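PDB 1Z02: 2-oxo-1,2-dihydroquinoline 8-monooxygenase, oxygenase component from Pseudomonas putida, which is the oxygenase component of a monooxygenase that probably hydroxylates 2-oxoquinoline at C8, carrying a Rieske [2Fe-2S] cluster and a mononuclear iron. Local coordinates for residues S92-C97 with S104-G109; L80-Q83 with V89-S92; R72-V77 with F98-I103; F110-E115 with T134-Y139. All coordinates share one frame; numbering follows the deposited sequence.

Interaction 1: S92-C97 with S104-G109; sequences SEKPTC and SCWYHG. With FES (Fe2/s2 (inorganic) cluster), chain H.
Residues 104-109 form one of the two cluster-binding loops of the Rieske domain, with the Cys-X-X-His pattern from Cys105 to His108. Glu93, Lys94 and Thr96 of 92-97 pack against Ser104 and Trp106 of this loop. Lys94 CB lies over one face of the indole, 3.7 Å from the centroid of the five-membered ring of Trp106, as a CH-pi contact. The Trp106 torsion (chi1 49°) sets CG between its backbone N and carbonyl carbon, and this turns the ring toward 92-97. Glu93 CB reaches the same ring obliquely. Beyond its CB, Lys94 runs extended and leads away; a water links its NZ, weakly, to Trp106 O. The indole N-H is used outside the contact, on Arg90 O, and Ala371 of a second subunit packs on the ring. With an alanine in place of Trp106, Lys94 CB would probably face a gap and Arg90 O would lose its indole donor. Two residues before the tryptophan, Ser104 N donates to Thr96 O at 2.8 Å, with the donor nearly in line with the C=O bond. A second water joins Thr96 N to Ser104 O. On its other flank the loop holds the metal: Cys105 SG binds FE2 at 2.3 Å and His108 ND1 binds FE1 at 2.4 Å. Cys84 and His86 complete the two iron sites. Asp218 of the second subunit takes a hydrogen bond from His108 NE2. The Thr96 side chain crosses that of Trp106 at about a right angle, with Thr96 OG1 3.6 Å from Trp106 CB, and OG1 donates a hydrogen bond to Lys94 O.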
loop_
_atom_site.group_PDB
_atom_site.type_symbol
_atom_site.label_atom_id
_atom_site.label_comp_id
_atom_site.label_asym_id
_atom_site.label_seq_id
_atom_site.Cartn_x
_atom_site.Cartn_y
_atom_site.Cartn_z
ATOM N N SER A 92 -2.461 -24.876 -0.623
ATOM C CA SER A 92 -3.901 -24.654 -0.587
ATOM C C SER A 92 -4.491 -23.856 -1.745
ATOM O O SER A 92 -5.697 -23.851 -1.919
ATOM C CB SER A 92 -4.280 -23.952 0.724
ATOM O OG SER A 92 -3.806 -22.619 0.741
ATOM N N GLU A 93 -3.665 -23.186 -2.538
ATOM C CA GLU A 93 -4.209 -22.376 -3.624
ATOM C C GLU A 93 -4.916 -23.193 -4.693
ATOM O O GLU A 93 -5.835 -22.714 -5.349
ATOM C CB GLU A 93 -3.105 -21.517 -4.241
ATOM C CG GLU A 93 -2.782 -20.302 -3.387
ATOM C CD GLU A 93 -1.959 -19.273 -4.105
ATOM O OE1 GLU A 93 -2.276 -18.970 -5.270
ATOM O OE2 GLU A 93 -1.009 -18.749 -3.502
ATOM N N LYS A 94 -4.476 -24.427 -4.883
ATOM C CA LYS A 94 -5.102 -25.302 -5.862
ATOM C C LYS A 94 -5.010 -26.716 -5.303
ATOM O O LYS A 94 -4.108 -27.475 -5.643
ATOM C CB LYS A 94 -4.388 -25.204 -7.206
ATOM C CG LYS A 94 -5.188 -25.850 -8.295
ATOM C CD LYS A 94 -4.535 -25.774 -9.638
ATOM C CE LYS A 94 -5.437 -26.496 -10.625
ATOM N NZ LYS A 94 -4.844 -26.659 -11.972
ATOM N N PRO A 95 -5.955 -27.085 -4.425
ATOM C CA PRO A 95 -6.020 -28.396 -3.774
ATOM C C PRO A 95 -5.785 -29.565 -4.708
ATOM O O PRO A 95 -6.598 -29.818 -5.595
ATOM C CB PRO A 95 -7.411 -28.406 -3.158
ATOM C CG PRO A 95 -7.610 -26.965 -2.801
ATOM C CD PRO A 95 -7.115 -26.262 -4.048
ATOM N N THR A 96 -4.677 -30.276 -4.490
ATOM C CA THR A 96 -4.295 -31.418 -5.315
ATOM C C THR A 96 -3.846 -32.593 -4.455
ATOM O O THR A 96 -2.755 -32.573 -3.890
ATOM C CB THR A 96 -3.144 -31.035 -6.268
ATOM O OG1 THR A 96 -3.546 -29.920 -7.078
ATOM C CG2 THR A 96 -2.780 -32.208 -7.165
ATOM N N CYS A 97 -4.688 -33.619 -4.361
ATOM C CA CYS A 97 -4.366 -34.805 -3.566
ATOM C C CYS A 97 -4.598 -36.078 -4.370
ATOM O O CYS A 97 -5.672 -36.279 -4.943
ATOM C CB CYS A 97 -5.217 -34.837 -2.296
ATOM S SG CYS A 97 -5.091 -33.344 -1.269
ATOM N N SER A 104 -0.400 -32.937 -2.397
ATOM C CA SER A 104 0.691 -32.576 -3.279
ATOM C C SER A 104 0.686 -31.115 -3.644
ATOM O O SER A 104 -0.341 -30.439 -3.550
ATOM C CB SER A 104 0.623 -33.395 -4.563
ATOM O OG SER A 104 0.687 -34.779 -4.281
ATOM N N CYS A 105 1.852 -30.624 -4.049
ATOM C CA CYS A 105 1.963 -29.247 -4.479
ATOM C C CYS A 105 1.512 -29.275 -5.930
ATOM O O CYS A 105 1.915 -30.159 -6.693
ATOM C CB CYS A 105 3.402 -28.758 -4.391
ATOM S SG CYS A 105 3.607 -27.081 -5.024
ATOM N N TRP A 106 0.670 -28.315 -6.298
ATOM C CA TRP A 106 0.133 -28.230 -7.649
ATOM C C TRP A 106 1.104 -27.727 -8.709
ATOM O O TRP A 106 0.738 -27.617 -9.879
ATOM C CB TRP A 106 -1.117 -27.341 -7.670
ATOM C CG TRP A 106 -0.941 -26.022 -6.972
ATOM C CD1 TRP A 106 -1.053 -25.783 -5.634
ATOM C CD2 TRP A 106 -0.641 -24.764 -7.581
ATOM N NE1 TRP A 106 -0.849 -24.449 -5.368
ATOM C CE2 TRP A 106 -0.597 -23.801 -6.548
ATOM C CE3 TRP A 106 -0.414 -24.353 -8.900
ATOM C CZ2 TRP A 106 -0.325 -22.449 -6.799
ATOM C CZ3 TRP A 106 -0.143 -23.005 -9.147
ATOM C CH2 TRP A 106 -0.106 -22.072 -8.101
ATOM N N TYR A 107 2.332 -27.412 -8.322
ATOM C CA TYR A 107 3.280 -26.937 -9.314
ATOM C C TYR A 107 4.079 -28.106 -9.890
ATOM O O TYR A 107 3.827 -28.518 -11.017
ATOM C CB TYR A 107 4.216 -25.881 -8.722
ATOM C CG TYR A 107 4.956 -25.069 -9.768
ATOM C CD1 TYR A 107 5.847 -24.064 -9.400
ATOM C CD2 TYR A 107 4.779 -25.319 -11.125
ATOM C CE1 TYR A 107 6.545 -23.335 -10.359
ATOM C CE2 TYR A 107 5.468 -24.600 -12.082
ATOM C CZ TYR A 107 6.350 -23.614 -11.699
ATOM O OH TYR A 107 7.051 -22.927 -12.668
ATOM N N HIS A 108 5.024 -28.650 -9.125
ATOM C CA HIS A 108 5.837 -29.760 -9.621
ATOM C C HIS A 108 5.519 -31.098 -8.964
ATOM O O HIS A 108 6.165 -32.102 -9.255
ATOM C CB HIS A 108 7.323 -29.466 -9.437
ATOM C CG HIS A 108 7.783 -28.213 -10.111
ATOM N ND1 HIS A 108 7.882 -27.005 -9.454
ATOM C CD2 HIS A 108 8.161 -27.977 -11.387
ATOM C CE1 HIS A 108 8.301 -26.080 -10.298
ATOM N NE2 HIS A 108 8.477 -26.645 -11.479
ATOM N N GLY A 109 4.555 -31.115 -8.055
ATOM C CA GLY A 109 4.183 -32.372 -7.438
ATOM C C GLY A 109 4.887 -32.863 -6.192
ATOM O O GLY A 109 4.791 -34.059 -5.882
HETATM FE FE1 FES H . 7.698 -27.163 -7.071
HETATM FE FE2 FES H . 5.940 -27.089 -5.104
HETATM S S1 FES H . 6.595 -28.828 -6.209
HETATM S S2 FES H . 6.945 -25.333 -5.982
HETATM O O HOH W 1 -1.725 -27.337 -10.953
HETATM O O HOH W 2 -2.505 -29.136 -2.960
#

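Interaction 2: L80-Q83 with V89-S92; sequences LKDQ and VRLS
Asp82 OD2 accepts the backbone N-H of Ser92 at 2.9 Å. The donor comes in on the syn side, 17° out of the carboxylate plane. Leu91 N is also close to OD2, but its N-H is badly aimed for a hydrogen bond. The other oxygen, Asp82 OD1, takes the Ser92 hydroxyl; the 2.5 Å from Ser92 OG to Asp82 OD1 is very short, so its exact length is doubtful. Ser92 therefore meets both carboxylate oxygens, one with its backbone and one with its side chain. Asp82 has CG opposite its own backbone N (chi1 -162°), which carries the carboxylate across to 89-92. The aliphatic part of Arg90 lies against the same group. The guanidinium plane is only 23° from that of the carboxylate, yet the charged atoms do not touch: Asp82 OD1 and Arg90 NE are 4.7 Å apart. Arg90 pairs with Glu93 instead. Asp82 is the centre of an inverse gamma turn at the end of strand 76-81. Next to it, Gln83 CA makes a CA-H...O contact of 3.6 Å with Val89 O. The contact closes the base of the Rieske loop that carries Cys84 and His86, and Val89 touches the cluster. The Ser92 donors, with a guanidinium not far off, would probably favour the ionised form of Asp82.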
loop_
_atom_site.group_PDB
_atom_site.type_symbol
_atom_site.label_atom_id
_atom_site.label_comp_id
_atom_site.label_asym_id
_atom_site.label_seq_id
_atom_site.Cartn_x
_atom_site.Cartn_y
_atom_site.Cartn_z
ATOM N N LEU A 80 -0.915 -28.965 8.028
ATOM C CA LEU A 80 0.502 -28.887 7.669
ATOM C C LEU A 80 0.808 -27.430 7.330
ATOM O O LEU A 80 -0.106 -26.600 7.229
ATOM C CB LEU A 80 0.818 -29.752 6.439
ATOM C CG LEU A 80 0.728 -31.276 6.505
ATOM C CD1 LEU A 80 -0.717 -31.697 6.668
ATOM C CD2 LEU A 80 1.306 -31.878 5.220
ATOM N N LYS A 81 2.088 -27.111 7.163
ATOM C CA LYS A 81 2.452 -25.747 6.820
ATOM C C LYS A 81 2.127 -25.543 5.350
ATOM O O LYS A 81 2.530 -26.338 4.504
ATOM C CB LYS A 81 3.936 -25.490 7.053
ATOM C CG LYS A 81 4.320 -24.045 6.797
ATOM C CD LYS A 81 5.823 -23.839 6.946
ATOM C CE LYS A 81 6.282 -23.980 8.395
ATOM N NZ LYS A 81 7.743 -23.695 8.525
ATOM N N ASP A 82 1.393 -24.475 5.056
ATOM C CA ASP A 82 0.976 -24.167 3.690
ATOM C C ASP A 82 2.132 -23.537 2.912
ATOM O O ASP A 82 2.055 -22.372 2.488
ATOM C CB ASP A 82 -0.222 -23.212 3.727
ATOM C CG ASP A 82 -0.996 -23.186 2.419
ATOM O OD1 ASP A 82 -1.868 -22.306 2.282
ATOM O OD2 ASP A 82 -0.732 -24.045 1.542
ATOM N N GLN A 83 3.193 -24.314 2.716
ATOM C CA GLN A 83 4.385 -23.839 2.005
ATOM C C GLN A 83 5.202 -25.007 1.465
ATOM O O GLN A 83 5.780 -25.777 2.225
ATOM C CB GLN A 83 5.277 -23.012 2.936
ATOM C CG GLN A 83 6.552 -22.491 2.264
ATOM C CD GLN A 83 7.573 -21.980 3.267
ATOM O OE1 GLN A 83 8.139 -22.753 4.052
ATOM N NE2 GLN A 83 7.811 -20.671 3.254
ATOM N N VAL A 89 5.481 -22.323 -2.880
ATOM C CA VAL A 89 4.104 -22.155 -3.294
ATOM C C VAL A 89 3.182 -22.618 -2.176
ATOM O O VAL A 89 3.499 -23.558 -1.437
ATOM C CB VAL A 89 3.815 -23.001 -4.552
ATOM C CG1 VAL A 89 2.339 -23.062 -4.822
ATOM C CG2 VAL A 89 4.537 -22.414 -5.744
ATOM N N ARG A 90 2.043 -21.945 -2.057
ATOM C CA ARG A 90 1.026 -22.278 -1.067
ATOM C C ARG A 90 0.241 -23.469 -1.628
ATOM O O ARG A 90 -0.419 -23.355 -2.670
ATOM C CB ARG A 90 0.101 -21.072 -0.867
ATOM C CG ARG A 90 -0.117 -20.702 0.582
ATOM C CD ARG A 90 -0.446 -19.241 0.825
ATOM N NE ARG A 90 -1.025 -18.533 -0.309
ATOM C CZ ARG A 90 -1.448 -17.271 -0.245
ATOM N NH1 ARG A 90 -1.959 -16.669 -1.317
ATOM N NH2 ARG A 90 -1.376 -16.610 0.904
ATOM N N LEU A 91 0.323 -24.608 -0.949
ATOM C CA LEU A 91 -0.358 -25.817 -1.393
ATOM C C LEU A 91 -1.871 -25.666 -1.517
ATOM O O LEU A 91 -2.483 -26.248 -2.413
ATOM C CB LEU A 91 -0.055 -26.979 -0.434
ATOM C CG LEU A 91 1.422 -27.253 -0.120
ATOM C CD1 LEU A 91 1.504 -28.311 0.973
ATOM C CD2 LEU A 91 2.153 -27.716 -1.367
ATOM N N SER A 92 -2.461 -24.876 -0.623
ATOM C CA SER A 92 -3.901 -24.654 -0.587
ATOM C C SER A 92 -4.491 -23.856 -1.745
ATOM O O SER A 92 -5.697 -23.851 -1.919
ATOM C CB SER A 92 -4.280 -23.952 0.724
ATOM O OG SER A 92 -3.806 -22.619 0.741
#

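Interaction 3: R72-V77 with F98-I103; sequences RVNGKV and FTKSTI
Val73 meets Lys100 with its CG1 branch, and the two side chains approach at a slant. Val73 CG1 stands opposite the backbone N (chi1 -176°) and meets the aliphatic chain of the lysine at CD. The gap from Val73 CG1 to Lys100 CD is 3.4 Å, tighter than usual van der Waals contact. Val73 CG1 is also 3.0 Å from Lys100 O, and Val73 CG2 faces this oxygen too. Lys100 is bent at chi2 and at chi4. The first bend (chi2 -71°) folds its chain back toward Val73 and Asn74 in place of a straight run. Asn74 lies across it at about a right angle, with Asn74 OD1 3.9 Å from Lys100 CE. This is a contact with carbon only. Val73 and Lys76 are the ends of a type I' beta turn, the tip of the hairpin formed by strands 66-73 and 76-81. Lys100 sits in the turn that leads into strand 102-104, which belongs to the second three-stranded antiparallel sheet of the Rieske domain. The contact thus joins the hairpin tip of one sheet to the edge of the other, away from the iron sites. Val73 is buried and also packs on Leu114, while Asn74 and Lys100 are exposed. Glu55 holds the hairpin turn from outside, taking hydrogen bonds from the backbone N atoms of Asn74 and Gly75. On the lysine side, Lys100 CB also approaches Val73 CG1, at 3.7 Å.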
loop_
_atom_site.group_PDB
_atom_site.type_symbol
_atom_site.label_atom_id
_atom_site.label_comp_id
_atom_site.label_asym_id
_atom_site.label_seq_id
_atom_site.Cartn_x
_atom_site.Cartn_y
_atom_site.Cartn_z
ATOM N N ARG A 72 -9.557 -32.656 5.285
ATOM C CA ARG A 72 -10.277 -33.683 6.031
ATOM C C ARG A 72 -10.295 -34.957 5.202
ATOM O O ARG A 72 -10.734 -34.947 4.054
ATOM C CB ARG A 72 -11.716 -33.262 6.326
ATOM C CG ARG A 72 -12.489 -34.306 7.141
ATOM C CD ARG A 72 -13.982 -33.995 7.209
ATOM N NE ARG A 72 -14.281 -32.713 7.856
ATOM C CZ ARG A 72 -14.198 -32.493 9.166
ATOM N NH1 ARG A 72 -14.484 -31.297 9.657
ATOM N NH2 ARG A 72 -13.840 -33.468 9.991
ATOM N N VAL A 73 -9.795 -36.047 5.775
ATOM C CA VAL A 73 -9.778 -37.325 5.082
ATOM C C VAL A 73 -10.333 -38.405 6.000
ATOM O O VAL A 73 -9.832 -38.606 7.106
ATOM C CB VAL A 73 -8.362 -37.719 4.655
ATOM C CG1 VAL A 73 -8.413 -39.014 3.855
ATOM C CG2 VAL A 73 -7.762 -36.632 3.807
ATOM N N ASN A 74 -11.365 -39.101 5.530
ATOM C CA ASN A 74 -12.010 -40.148 6.316
ATOM C C ASN A 74 -12.503 -39.578 7.638
ATOM O O ASN A 74 -12.376 -40.209 8.684
ATOM C CB ASN A 74 -11.045 -41.307 6.588
ATOM C CG ASN A 74 -10.576 -41.995 5.312
ATOM O OD1 ASN A 74 -11.365 -42.250 4.399
ATOM N ND2 ASN A 74 -9.288 -42.306 5.252
ATOM N N GLY A 75 -13.060 -38.374 7.584
ATOM C CA GLY A 75 -13.575 -37.752 8.787
ATOM C C GLY A 75 -12.549 -37.051 9.650
ATOM O O GLY A 75 -12.912 -36.215 10.478
ATOM N N LYS A 76 -11.273 -37.370 9.464
ATOM C CA LYS A 76 -10.232 -36.743 10.268
ATOM C C LYS A 76 -9.539 -35.570 9.562
ATOM O O LYS A 76 -9.212 -35.646 8.378
ATOM C CB LYS A 76 -9.194 -37.788 10.682
ATOM C CG LYS A 76 -8.196 -37.279 11.700
ATOM C CD LYS A 76 -7.202 -38.355 12.098
ATOM C CE LYS A 76 -6.183 -37.819 13.105
ATOM N NZ LYS A 76 -5.154 -38.840 13.463
ATOM N N VAL A 77 -9.317 -34.489 10.306
ATOM C CA VAL A 77 -8.663 -33.293 9.767
ATOM C C VAL A 77 -7.172 -33.254 10.087
ATOM O O VAL A 77 -6.760 -33.515 11.220
ATOM C CB VAL A 77 -9.296 -31.999 10.338
ATOM C CG1 VAL A 77 -8.599 -30.778 9.772
ATOM C CG2 VAL A 77 -10.765 -31.952 10.004
ATOM N N PHE A 98 -3.592 -36.947 -4.406
ATOM C CA PHE A 98 -3.714 -38.183 -5.161
ATOM C C PHE A 98 -4.092 -39.402 -4.330
ATOM O O PHE A 98 -4.569 -40.402 -4.874
ATOM C CB PHE A 98 -2.423 -38.454 -5.942
ATOM C CG PHE A 98 -2.129 -37.416 -6.987
ATOM C CD1 PHE A 98 -1.251 -36.368 -6.722
ATOM C CD2 PHE A 98 -2.758 -37.466 -8.228
ATOM C CE1 PHE A 98 -1.009 -35.382 -7.675
ATOM C CE2 PHE A 98 -2.524 -36.482 -9.190
ATOM C CZ PHE A 98 -1.645 -35.440 -8.911
ATOM N N THR A 99 -3.879 -39.324 -3.020
ATOM C CA THR A 99 -4.217 -40.429 -2.128
ATOM C C THR A 99 -4.847 -39.890 -0.851
ATOM O O THR A 99 -4.850 -38.685 -0.615
ATOM C CB THR A 99 -2.971 -41.277 -1.761
ATOM O OG1 THR A 99 -2.022 -40.469 -1.054
ATOM C CG2 THR A 99 -2.327 -41.849 -3.018
ATOM N N LYS A 100 -5.380 -40.797 -0.039
ATOM C CA LYS A 100 -6.030 -40.451 1.217
ATOM C C LYS A 100 -5.065 -40.011 2.313
ATOM O O LYS A 100 -5.482 -39.411 3.300
ATOM C CB LYS A 100 -6.826 -41.651 1.733
ATOM C CG LYS A 100 -8.088 -41.976 0.952
ATOM C CD LYS A 100 -9.160 -40.929 1.188
ATOM C CE LYS A 100 -10.493 -41.405 0.659
ATOM N NZ LYS A 100 -10.408 -41.822 -0.767
ATOM N N SER A 101 -3.782 -40.311 2.147
ATOM C CA SER A 101 -2.799 -39.964 3.160
ATOM C C SER A 101 -1.820 -38.862 2.775
ATOM O O SER A 101 -0.876 -38.596 3.515
ATOM C CB SER A 101 -2.004 -41.213 3.530
ATOM O OG SER A 101 -1.220 -41.638 2.425
ATOM N N THR A 102 -2.032 -38.211 1.638
ATOM C CA THR A 102 -1.101 -37.172 1.216
ATOM C C THR A 102 -1.763 -35.929 0.648
ATOM O O THR A 102 -2.982 -35.860 0.504
ATOM C CB THR A 102 -0.141 -37.704 0.123
ATOM O OG1 THR A 102 -0.888 -37.988 -1.074
ATOM C CG2 THR A 102 0.555 -38.970 0.598
ATOM N N ILE A 103 -0.923 -34.944 0.347
ATOM C CA ILE A 103 -1.339 -33.699 -0.287
ATOM C C ILE A 103 -0.146 -33.309 -1.149
ATOM O O ILE A 103 0.999 -33.371 -0.699
ATOM C CB ILE A 103 -1.670 -32.555 0.725
ATOM C CG1 ILE A 103 -2.201 -31.344 -0.056
ATOM C CG2 ILE A 103 -0.438 -32.182 1.554
ATOM C CD1 ILE A 103 -2.623 -30.183 0.768
#

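Interaction 4: F110-E115 with T134-Y139; sequences FTFDLE and TGVTTY. With FES (Fe2/s2 (inorganic) cluster), chain H.
The Phe112 ring carries Val136 CG1 over one face, 3.8 Å above its plane and shifted toward the rim. The methyl makes a CH-pi contact, 4.1 Å from Val136 CG1 to the centroid of the Phe112 ring and 20° off the normal. Gly135 CA comes to the same ring obliquely. Phe112 is on strand 110-113, the middle strand of the cluster-side antiparallel sheet of the Rieske domain, and 134-139 is the loop leading to strand 141-144. The phenylalanine torsion (chi1 -47°) puts CG beside the backbone N and points the ring at this loop. Val136 and Phe112 cross at about a right angle, and Leu85 packs against both. A serine at Phe112 would probably leave Val136 CG1 without its ring face and open a gap beside Leu85. Two residues earlier, Phe110 lies against the cluster; Phe110 CD1 is 3.4 Å from S1, and the ring stacks with His86. At the far end the contact is thin. There Thr138 CG2, anti to its carbonyl carbon, touches Glu115 O at 3.6 Å.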
loop_
_atom_site.group_PDB
_atom_site.type_symbol
_atom_site.label_atom_id
_atom_site.label_comp_id
_atom_site.label_asym_id
_atom_site.label_seq_id
_atom_site.Cartn_x
_atom_site.Cartn_y
_atom_site.Cartn_z
ATOM N N PHE A 110 5.605 -31.984 -5.494
ATOM C CA PHE A 110 6.250 -32.393 -4.252
ATOM C C PHE A 110 5.065 -32.891 -3.434
ATOM O O PHE A 110 4.047 -32.209 -3.331
ATOM C CB PHE A 110 6.916 -31.202 -3.563
ATOM C CG PHE A 110 8.393 -31.063 -3.864
ATOM C CD1 PHE A 110 8.862 -31.101 -5.178
ATOM C CD2 PHE A 110 9.310 -30.877 -2.823
ATOM C CE1 PHE A 110 10.236 -30.958 -5.457
ATOM C CE2 PHE A 110 10.675 -30.732 -3.080
ATOM C CZ PHE A 110 11.145 -30.771 -4.401
ATOM N N THR A 111 5.181 -34.089 -2.875
ATOM C CA THR A 111 4.072 -34.669 -2.124
ATOM C C THR A 111 4.413 -34.944 -0.669
ATOM O O THR A 111 5.478 -35.489 -0.356
ATOM C CB THR A 111 3.596 -35.966 -2.805
ATOM O OG1 THR A 111 3.314 -35.701 -4.187
ATOM C CG2 THR A 111 2.343 -36.478 -2.143
ATOM N N PHE A 112 3.498 -34.573 0.221
ATOM C CA PHE A 112 3.740 -34.742 1.647
ATOM C C PHE A 112 2.721 -35.617 2.360
ATOM O O PHE A 112 1.540 -35.641 2.005
ATOM C CB PHE A 112 3.804 -33.368 2.328
ATOM C CG PHE A 112 4.677 -32.390 1.606
ATOM C CD1 PHE A 112 4.147 -31.563 0.627
ATOM C CD2 PHE A 112 6.040 -32.336 1.861
ATOM C CE1 PHE A 112 4.964 -30.695 -0.095
ATOM C CE2 PHE A 112 6.866 -31.474 1.148
ATOM C CZ PHE A 112 6.328 -30.651 0.166
ATOM N N ASP A 113 3.202 -36.339 3.367
ATOM C CA ASP A 113 2.356 -37.220 4.159
ATOM C C ASP A 113 1.560 -36.371 5.146
ATOM O O ASP A 113 2.131 -35.586 5.896
ATOM C CB ASP A 113 3.218 -38.225 4.913
ATOM C CG ASP A 113 2.391 -39.228 5.660
ATOM O OD1 ASP A 113 1.520 -39.836 5.082
ATOM O OD2 ASP A 113 2.580 -39.437 6.840
ATOM N N LEU A 114 0.241 -36.522 5.131
ATOM C CA LEU A 114 -0.623 -35.746 6.011
ATOM C C LEU A 114 -0.305 -35.909 7.487
ATOM O O LEU A 114 -0.445 -34.968 8.261
ATOM C CB LEU A 114 -2.083 -36.120 5.778
ATOM C CG LEU A 114 -2.684 -35.680 4.442
ATOM C CD1 LEU A 114 -4.098 -36.231 4.328
ATOM C CD2 LEU A 114 -2.695 -34.167 4.352
ATOM N N GLU A 115 0.123 -37.099 7.879
ATOM C CA GLU A 115 0.423 -37.372 9.277
ATOM C C GLU A 115 1.750 -36.844 9.789
ATOM O O GLU A 115 1.804 -36.196 10.824
ATOM C CB GLU A 115 0.405 -38.875 9.527
ATOM C CG GLU A 115 0.724 -39.230 10.958
ATOM C CD GLU A 115 -0.512 -39.595 11.717
ATOM O OE1 GLU A 115 -1.153 -40.585 11.326
ATOM O OE2 GLU A 115 -0.857 -38.898 12.690
ATOM N N THR A 134 13.469 -34.879 4.135
ATOM C CA THR A 134 12.870 -33.719 4.780
ATOM C C THR A 134 11.343 -33.736 4.623
ATOM O O THR A 134 10.761 -34.696 4.113
ATOM C CB THR A 134 13.457 -32.396 4.193
ATOM O OG1 THR A 134 12.921 -31.271 4.899
ATOM C CG2 THR A 134 13.133 -32.270 2.708
ATOM N N GLY A 135 10.700 -32.670 5.079
ATOM C CA GLY A 135 9.255 -32.574 4.978
ATOM C C GLY A 135 8.788 -31.241 5.528
ATOM O O GLY A 135 9.607 -30.393 5.904
ATOM N N VAL A 136 7.476 -31.037 5.569
ATOM C CA VAL A 136 6.923 -29.792 6.096
ATOM C C VAL A 136 6.426 -29.989 7.518
ATOM O O VAL A 136 6.164 -31.114 7.949
ATOM C CB VAL A 136 5.755 -29.265 5.235
ATOM C CG1 VAL A 136 6.263 -28.859 3.861
ATOM C CG2 VAL A 136 4.678 -30.327 5.104
ATOM N N THR A 137 6.304 -28.887 8.248
ATOM C CA THR A 137 5.849 -28.938 9.629
ATOM C C THR A 137 4.408 -29.443 9.748
ATOM O O THR A 137 3.565 -29.164 8.887
ATOM C CB THR A 137 5.922 -27.533 10.281
ATOM O OG1 THR A 137 7.235 -26.985 10.093
ATOM C CG2 THR A 137 5.633 -27.617 11.787
ATOM N N THR A 138 4.130 -30.192 10.811
ATOM C CA THR A 138 2.780 -30.683 11.063
ATOM C C THR A 138 2.227 -29.918 12.254
ATOM O O THR A 138 2.973 -29.533 13.149
ATOM C CB THR A 138 2.744 -32.192 11.437
ATOM O OG1 THR A 138 3.447 -32.397 12.666
ATOM C CG2 THR A 138 3.367 -33.042 10.343
ATOM N N TYR A 139 0.920 -29.697 12.269
ATOM C CA TYR A 139 0.291 -28.995 13.380
ATOM C C TYR A 139 -0.815 -29.857 13.975
ATOM O O TYR A 139 -1.763 -30.239 13.287
ATOM C CB TYR A 139 -0.266 -27.650 12.912
ATOM C CG TYR A 139 0.799 -26.775 12.300
ATOM C CD1 TYR A 139 0.987 -26.734 10.923
ATOM C CD2 TYR A 139 1.679 -26.059 13.107
ATOM C CE1 TYR A 139 2.032 -26.006 10.367
ATOM C CE2 TYR A 139 2.728 -25.331 12.559
ATOM C CZ TYR A 139 2.895 -25.311 11.189
ATOM O OH TYR A 139 3.935 -24.594 10.647
HETATM FE FE1 FES H . 7.698 -27.163 -7.071
HETATM FE FE2 FES H . 5.940 -27.089 -5.104
HETATM S S1 FES H . 6.595 -28.828 -6.209
HETATM S S2 FES H . 6.945 -25.333 -5.982
#

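How the interactions relate
Following the chain, interaction 3 opens first, at the hairpin tip 72-77, and closes at 98-103. Interaction 2 falls wholly within that span: 80-83 with 89-92 closes the first cluster loop. Interaction 1 begins on Ser92, where interaction 2 ends, and closes at 104-109, so it crosses interaction 3. Interaction 4 begins only after interaction 1 has closed, with 110-115 meeting 134-139. Strands 102-104 and 110-113 pair directly, through Ile103 and Phe112, which joins interactions 3 and 4. Leu91 of interaction 2 packs on Cys105 of interaction 1, and Lys81 N probably hydrogen-bonds to Thr137 O of interaction 4. Together they tie both small sheets and both cluster loops of the Rieske domain.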